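Local coordinates for putative membrane protein (Corynebacterium diphtheriae NCTC 13129, PDB 3C8I) that is of unknown function but belongs to the DUF3239 family, this chain being the C-terminal part of a putative membrane protein, at residues 23-34 against 121-132. Residues are numbered along the deposited sequence; the frame is centred on the assembly and turned at random.
Sequences EVNPRDMVVMAL and LSKNLNKLDQVR
The backbones of strand 29-34 and segment 121-132 come nearest at two pairs, Leu34 with Leu121 and Met32 with Leu125. The CA atoms of Leu34 and Leu121 are 5.9 Å apart. Nearer the hairpin turn, helix 128-132 crosses the strand nearly at a right angle, 86° between directions, with the axes 10.7 Å apart at closest approach. Val30, Met32 and Leu34 point toward the helices; Val31 and Ala33, between them, point away.

Met32 carries the apolar part. Its chain runs straight out from the strand and bends only at the last torsion (chi3 -68°), which places CE among Leu128 CB, Val131 CG2 and the turn backbone. Met32 SD rests on the Asn124 backbone O at 3.4 Å, an ordinary van der Waals distance. Leu121 slides past Met32 in the opposite direction, with Leu121 CD1 3.7 Å from Met32 CG. Leu128 spreads its two methyls over the hairpin: CD1 meets Val30 CG1 at 3.6 Å, and CD2 meets Glu23 CB at 3.7 Å.

At the hairpin end, Arg132 grips Glu23 with both terminal nitrogens. Arg132 NH1 binds Glu23 OE2 and Arg132 NH2 binds Glu23 OE1, each at 3.2 Å. The grip is not coplanar, since carboxylate and guanidinium planes lie 62° apart. Asn25 ND2 reaches Glu23 OE2 at 2.8 Å, from the carboxylate face opposite Arg132 NH1. Asp129 OD1 holds Arg132 NH2 in the guanidinium plane, and Leu128 CG lies over one face of the guanidinium, toward its rim, so the group is steadied from several sides. Arg27 of the second subunit also forms a salt bridge to Glu23 OE1, linking this network to the subunit interface.

The contact joins a beta hairpin of the antiparallel sheet to two consecutive helical segments packed across one sheet face, with a salt-bridge network at its edge.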
ATOM      1  N   GLU B  23      20.870   2.784  -5.868  1.00 33.91           N
ATOM      2  CA  GLU B  23      20.972   4.163  -5.441  1.00 34.72           C
ATOM      3  C   GLU B  23      20.973   4.251  -3.917  1.00 35.24           C
ATOM      4  O   GLU B  23      20.274   3.485  -3.237  1.00 33.50           O
ATOM      5  CB  GLU B  23      19.819   4.980  -6.032  1.00 35.10           C
ATOM      6  CG  GLU B  23      19.665   6.366  -5.402  1.00 36.39           C
ATOM      7  CD  GLU B  23      18.475   7.114  -5.927  1.00 37.20           C
ATOM      8  OE1 GLU B  23      18.587   7.624  -7.057  1.00 42.62           O
ATOM      9  OE2 GLU B  23      17.445   7.192  -5.211  1.00 41.35           O
ATOM     10  N   VAL B  24      21.764   5.186  -3.387  1.00 35.36           N
ATOM     11  CA  VAL B  24      21.892   5.386  -1.949  1.00 36.15           C
ATOM     12  C   VAL B  24      21.624   6.845  -1.599  1.00 37.16           C
ATOM     13  O   VAL B  24      22.188   7.750  -2.219  1.00 37.13           O
ATOM     14  CB  VAL B  24      23.293   4.951  -1.459  1.00 36.94           C
ATOM     15  CG1 VAL B  24      23.544   5.404  -0.017  1.00 37.30           C
ATOM     16  CG2 VAL B  24      23.450   3.429  -1.597  1.00 36.07           C
ATOM     17  N   ASN B  25      20.758   7.059  -0.610  1.00 38.23           N
ATOM     18  CA  ASN B  25      20.294   8.387  -0.196  1.00 38.76           C
ATOM     19  C   ASN B  25      20.470   8.507   1.324  1.00 39.69           C
ATOM     20  O   ASN B  25      20.760   7.516   1.984  1.00 39.98           O
ATOM     21  CB  ASN B  25      18.823   8.572  -0.604  1.00 39.16           C
ATOM     22  CG  ASN B  25      18.582   8.302  -2.096  1.00 39.30           C
ATOM     23  OD1 ASN B  25      19.086   9.016  -2.943  1.00 40.14           O
ATOM     24  ND2 ASN B  25      17.811   7.263  -2.407  1.00 41.70           N
ATOM     25  N   PRO B  26      20.329   9.715   1.893  1.00 40.27           N
ATOM     26  CA  PRO B  26      20.475   9.798   3.351  1.00 40.30           C
ATOM     27  C   PRO B  26      19.533   8.902   4.163  1.00 40.65           C
ATOM     28  O   PRO B  26      19.968   8.276   5.123  1.00 40.82           O
ATOM     29  CB  PRO B  26      20.220  11.280   3.639  1.00 40.72           C
ATOM     30  CG  PRO B  26      20.600  11.974   2.374  1.00 40.14           C
ATOM     31  CD  PRO B  26      20.141  11.049   1.288  1.00 40.62           C
ATOM     32  N   ARG B  27      18.263   8.820   3.782  1.00 40.56           N
ATOM     33  CA  ARG B  27      17.290   8.079   4.581  1.00 40.78           C
ATOM     34  C   ARG B  27      16.983   6.660   4.083  1.00 40.01           C
ATOM     35  O   ARG B  27      16.363   5.886   4.813  1.00 39.82           O
ATOM     36  CB  ARG B  27      15.978   8.863   4.671  1.00 41.54           C
ATOM     37  CG  ARG B  27      16.150  10.234   5.308  1.00 42.90           C
ATOM     38  CD  ARG B  27      14.998  10.561   6.256  1.00 43.75           C
ATOM     39  NE  ARG B  27      15.251  11.835   6.916  1.00 45.69           N
ATOM     40  CZ  ARG B  27      15.151  13.018   6.319  1.00 47.37           C
ATOM     41  NH1 ARG B  27      14.780  13.103   5.035  1.00 49.00           N
ATOM     42  NH2 ARG B  27      15.417  14.128   7.008  1.00 48.41           N
ATOM     43  N   ASP B  28      17.377   6.334   2.850  1.00 38.74           N
ATOM     44  CA  ASP B  28      17.074   5.025   2.291  1.00 38.27           C
ATOM     45  C   ASP B  28      17.940   4.667   1.081  1.00 36.67           C
ATOM     46  O   ASP B  28      18.791   5.439   0.657  1.00 36.22           O
ATOM     47  CB  ASP B  28      15.575   4.908   1.958  1.00 38.95           C
ATOM     48  CG  ASP B  28      15.174   5.694   0.729  1.00 42.05           C
ATOM     49  OD1 ASP B  28      15.706   6.796   0.518  1.00 43.09           O
ATOM     50  OD2 ASP B  28      14.297   5.197  -0.027  1.00 49.36           O
ATOM     51  N   MET B  29      17.738   3.452   0.583  1.00 34.87           N
ATOM     52  CA  MET B  29      18.383   2.965  -0.610  1.00 34.73           C
ATOM     53  C   MET B  29      17.355   2.389  -1.578  1.00 33.97           C
ATOM     54  O   MET B  29      16.244   2.022  -1.190  1.00 34.54           O
ATOM     55  CB  MET B  29      19.445   1.908  -0.261  1.00 34.57           C
ATOM     56  CG  MET B  29      18.957   0.552   0.255  1.00 35.82           C
ATOM     57  SD  MET B  29      20.294  -0.334   1.193  1.00 35.69           S
ATOM     58  CE  MET B  29      19.753  -0.153   2.894  1.00 36.40           C
ATOM     59  N   VAL B  30      17.736   2.302  -2.839  1.00 32.96           N
ATOM     60  CA  VAL B  30      16.888   1.693  -3.850  1.00 32.62           C
ATOM     61  C   VAL B  30      17.585   0.443  -4.331  1.00 31.39           C
ATOM     62  O   VAL B  30      18.750   0.475  -4.710  1.00 30.78           O
ATOM     63  CB  VAL B  30      16.586   2.648  -5.045  1.00 32.61           C
ATOM     64  CG1 VAL B  30      15.810   1.917  -6.165  1.00 33.12           C
ATOM     65  CG2 VAL B  30      15.792   3.845  -4.588  1.00 33.50           C
ATOM     66  N   VAL B  31      16.874  -0.675  -4.261  1.00 30.66           N
ATOM     67  CA  VAL B  31      17.385  -1.935  -4.725  1.00 30.26           C
ATOM     68  C   VAL B  31      16.668  -2.266  -6.036  1.00 29.57           C
ATOM     69  O   VAL B  31      15.495  -1.922  -6.228  1.00 29.04           O
ATOM     70  CB  VAL B  31      17.242  -3.025  -3.637  1.00 31.28           C
ATOM     71  CG1 VAL B  31      17.839  -4.331  -4.093  1.00 34.81           C
ATOM     72  CG2 VAL B  31      17.930  -2.580  -2.339  1.00 31.52           C
ATOM     73  N   MET B  32      17.400  -2.882  -6.958  1.00 29.30           N
ATOM     74  CA  MET B  32      16.852  -3.373  -8.228  1.00 28.44           C
ATOM     75  C   MET B  32      17.015  -4.876  -8.220  1.00 27.42           C
ATOM     76  O   MET B  32      18.086  -5.364  -7.871  1.00 27.18           O
ATOM     77  CB  MET B  32      17.625  -2.776  -9.419  1.00 28.91           C
ATOM     78  CG  MET B  32      17.102  -3.192 -10.828  1.00 29.71           C
ATOM     79  SD  MET B  32      18.076  -2.511 -12.243  1.00 25.11           S
ATOM     80  CE  MET B  32      17.651  -0.833 -12.019  1.00 28.63           C
ATOM     81  N   ALA B  33      15.976  -5.603  -8.614  1.00 26.95           N
ATOM     82  CA  ALA B  33      16.032  -7.060  -8.737  1.00 27.69           C
ATOM     83  C   ALA B  33      15.730  -7.510 -10.152  1.00 27.63           C
ATOM     84  O   ALA B  33      14.988  -6.846 -10.862  1.00 28.82           O
ATOM     85  CB  ALA B  33      15.037  -7.749  -7.746  1.00 26.14           C
ATOM     86  N   LEU B  34      16.326  -8.636 -10.555  1.00 28.50           N
ATOM     87  CA  LEU B  34      16.028  -9.287 -11.833  1.00 28.49           C
ATOM     88  C   LEU B  34      14.976 -10.381 -11.594  1.00 28.84           C
ATOM     89  O   LEU B  34      15.235 -11.375 -10.915  1.00 29.49           O
ATOM     90  CB  LEU B  34      17.318  -9.866 -12.469  1.00 28.84           C
ATOM     91  CG  LEU B  34      17.177 -10.509 -13.864  1.00 28.69           C
ATOM     92  CD1 LEU B  34      16.935  -9.480 -14.958  1.00 28.26           C
ATOM     93  CD2 LEU B  34      18.377 -11.388 -14.230  1.00 28.38           C
ATOM     94  N   LEU B 121      21.829  -8.291 -14.241  1.00 30.76           N
ATOM     95  CA  LEU B 121      21.414  -7.238 -13.309  1.00 30.89           C
ATOM     96  C   LEU B 121      22.452  -6.104 -13.251  1.00 30.95           C
ATOM     97  O   LEU B 121      22.091  -4.940 -13.366  1.00 30.94           O
ATOM     98  CB  LEU B 121      21.150  -7.813 -11.911  1.00 30.38           C
ATOM     99  CG  LEU B 121      20.700  -6.820 -10.824  1.00 29.88           C
ATOM    100  CD1 LEU B 121      19.453  -6.007 -11.242  1.00 27.95           C
ATOM    101  CD2 LEU B 121      20.486  -7.560  -9.530  1.00 29.19           C
ATOM    102  N   SER B 122      23.736  -6.458 -13.083  1.00 31.80           N
ATOM    103  CA  SER B 122      24.800  -5.458 -13.030  1.00 32.45           C
ATOM    104  C   SER B 122      24.798  -4.573 -14.269  1.00 32.88           C
ATOM    105  O   SER B 122      24.909  -3.356 -14.165  1.00 32.92           O
ATOM    106  CB  SER B 122      26.160  -6.128 -12.879  1.00 31.89           C
ATOM    107  OG  SER B 122      26.205  -6.861 -11.664  1.00 31.99           O
ATOM    108  N   LYS B 123      24.644  -5.189 -15.435  1.00 33.98           N
ATOM    109  CA  LYS B 123      24.613  -4.438 -16.699  1.00 35.68           C
ATOM    110  C   LYS B 123      23.425  -3.519 -16.854  1.00 35.74           C
ATOM    111  O   LYS B 123      23.440  -2.656 -17.717  1.00 35.21           O
ATOM    112  CB  LYS B 123      24.680  -5.392 -17.896  1.00 35.86           C
ATOM    113  CG  LYS B 123      26.087  -5.694 -18.309  1.00 38.38           C
ATOM    114  CD  LYS B 123      26.284  -7.123 -18.803  1.00 38.44           C
ATOM    115  CE  LYS B 123      26.852  -8.003 -17.695  1.00 42.19           C
ATOM    116  NZ  LYS B 123      26.366  -9.423 -17.751  1.00 42.18           N
ATOM    117  N   ASN B 124      22.394  -3.694 -16.018  1.00 36.42           N
ATOM    118  CA  ASN B 124      21.175  -2.908 -16.128  1.00 36.46           C
ATOM    119  C   ASN B 124      20.912  -1.990 -14.939  1.00 36.63           C
ATOM    120  O   ASN B 124      19.875  -1.328 -14.892  1.00 35.87           O
ATOM    121  CB  ASN B 124      19.993  -3.850 -16.381  1.00 37.09           C
ATOM    122  CG  ASN B 124      20.002  -4.425 -17.805  1.00 38.21           C
ATOM    123  OD1 ASN B 124      19.707  -3.708 -18.760  1.00 40.55           O
ATOM    124  ND2 ASN B 124      20.336  -5.706 -17.945  1.00 37.25           N
ATOM    125  N   LEU B 125      21.856  -1.912 -14.001  1.00 36.65           N
ATOM    126  CA  LEU B 125      21.703  -1.016 -12.847  1.00 37.30           C
ATOM    127  C   LEU B 125      21.467   0.406 -13.279  1.00 37.71           C
ATOM    128  O   LEU B 125      20.739   1.155 -12.615  1.00 37.12           O
ATOM    129  CB  LEU B 125      22.942  -1.013 -11.944  1.00 36.58           C
ATOM    130  CG  LEU B 125      23.059  -1.865 -10.694  1.00 36.18           C
ATOM    131  CD1 LEU B 125      24.116  -1.196  -9.767  1.00 32.46           C
ATOM    132  CD2 LEU B 125      21.714  -2.172  -9.945  1.00 30.69           C
ATOM    133  N   ASN B 126      22.128   0.778 -14.381  1.00 38.78           N
ATOM    134  CA  ASN B 126      22.010   2.118 -14.949  1.00 39.36           C
ATOM    135  C   ASN B 126      20.639   2.439 -15.540  1.00 40.16           C
ATOM    136  O   ASN B 126      20.327   3.610 -15.765  1.00 41.02           O
ATOM    137  CB  ASN B 126      23.169   2.425 -15.951  1.00 39.41           C
ATOM    138  CG  ASN B 126      23.277   1.412 -17.110  1.00 39.18           C
ATOM    139  OD1 ASN B 126      22.280   0.882 -17.599  1.00 39.12           O
ATOM    140  ND2 ASN B 126      24.513   1.180 -17.578  1.00 42.40           N
ATOM    141  N   LYS B 127      19.781   1.426 -15.725  1.00 40.46           N
ATOM    142  CA  LYS B 127      18.399   1.667 -16.191  1.00 40.38           C
ATOM    143  C   LYS B 127      17.427   2.070 -15.080  1.00 40.19           C
ATOM    144  O   LYS B 127      16.226   2.155 -15.331  1.00 39.69           O
ATOM    145  CB  LYS B 127      17.837   0.452 -16.952  1.00 40.71           C
ATOM    146  CG  LYS B 127      18.619   0.076 -18.199  1.00 41.42           C
ATOM    147  CD  LYS B 127      17.808  -0.800 -19.154  1.00 41.96           C
ATOM    148  CE  LYS B 127      18.590  -1.181 -20.428  1.00 43.94           C
ATOM    149  NZ  LYS B 127      19.634  -0.179 -20.894  1.00 47.33           N
ATOM    150  N   LEU B 128      17.931   2.343 -13.875  1.00 40.10           N
ATOM    151  CA  LEU B 128      17.092   2.749 -12.737  1.00 40.40           C
ATOM    152  C   LEU B 128      16.022   3.780 -13.084  1.00 40.81           C
ATOM    153  O   LEU B 128      14.880   3.675 -12.676  1.00 39.85           O
ATOM    154  CB  LEU B 128      17.970   3.290 -11.588  1.00 40.57           C
ATOM    155  CG  LEU B 128      17.302   3.822 -10.305  1.00 40.54           C
ATOM    156  CD1 LEU B 128      16.498   2.730  -9.613  1.00 39.90           C
ATOM    157  CD2 LEU B 128      18.354   4.417  -9.336  1.00 39.95           C
ATOM    158  N   ASP B 129      16.396   4.814 -13.820  1.00 41.70           N
ATOM    159  CA  ASP B 129      15.424   5.867 -14.092  1.00 42.38           C
ATOM    160  C   ASP B 129      14.368   5.400 -15.080  1.00 41.80           C
ATOM    161  O   ASP B 129      13.219   5.703 -14.884  1.00 41.33           O
ATOM    162  CB  ASP B 129      16.131   7.159 -14.504  1.00 43.51           C
ATOM    163  CG  ASP B 129      16.876   7.788 -13.328  1.00 47.00           C
ATOM    164  OD1 ASP B 129      16.202   8.122 -12.318  1.00 52.09           O
ATOM    165  OD2 ASP B 129      18.123   7.912 -13.388  1.00 52.12           O
ATOM    166  N   GLN B 130      14.742   4.617 -16.094  1.00 41.82           N
ATOM    167  CA  GLN B 130      13.746   3.961 -16.950  1.00 42.34           C
ATOM    168  C   GLN B 130      12.759   3.119 -16.121  1.00 42.08           C
ATOM    169  O   GLN B 130      11.538   3.229 -16.305  1.00 41.23           O
ATOM    170  CB  GLN B 130      14.415   3.079 -18.003  1.00 42.23           C
ATOM    171  CG  GLN B 130      15.173   3.825 -19.099  1.00 43.89           C
ATOM    172  CD  GLN B 130      15.891   2.854 -20.037  1.00 44.90           C
ATOM    173  OE1 GLN B 130      15.289   1.890 -20.540  1.00 48.58           O
ATOM    174  NE2 GLN B 130      17.181   3.088 -20.256  1.00 47.79           N
ATOM    175  N   VAL B 131      13.278   2.300 -15.195  1.00 41.77           N
ATOM    176  CA  VAL B 131      12.393   1.456 -14.354  1.00 42.25           C
ATOM    177  C   VAL B 131      11.464   2.310 -13.527  1.00 42.69           C
ATOM    178  O   VAL B 131      10.259   2.045 -13.444  1.00 42.45           O
ATOM    179  CB  VAL B 131      13.152   0.510 -13.387  1.00 41.44           C
ATOM    180  CG1 VAL B 131      12.134  -0.339 -12.595  1.00 40.70           C
ATOM    181  CG2 VAL B 131      14.105  -0.360 -14.146  1.00 39.48           C
ATOM    182  N   ARG B 132      12.007   3.359 -12.921  1.00 43.94           N
ATOM    183  CA  ARG B 132      11.159   4.231 -12.108  1.00 44.90           C
ATOM    184  C   ARG B 132      10.168   5.049 -12.954  1.00 44.82           C
ATOM    185  O   ARG B 132       9.242   5.610 -12.391  1.00 44.68           O
ATOM    186  CB  ARG B 132      12.001   5.142 -11.201  1.00 45.67           C
ATOM    187  CG  ARG B 132      12.762   4.356 -10.124  1.00 47.77           C
ATOM    188  CD  ARG B 132      13.272   5.240  -8.993  1.00 47.51           C
ATOM    189  NE  ARG B 132      14.334   6.150  -9.408  1.00 49.30           N
ATOM    190  CZ  ARG B 132      15.184   6.760  -8.580  1.00 49.44           C
ATOM    191  NH1 ARG B 132      15.115   6.576  -7.269  1.00 49.38           N
ATOM    192  NH2 ARG B 132      16.119   7.568  -9.070  1.00 49.82           N
TER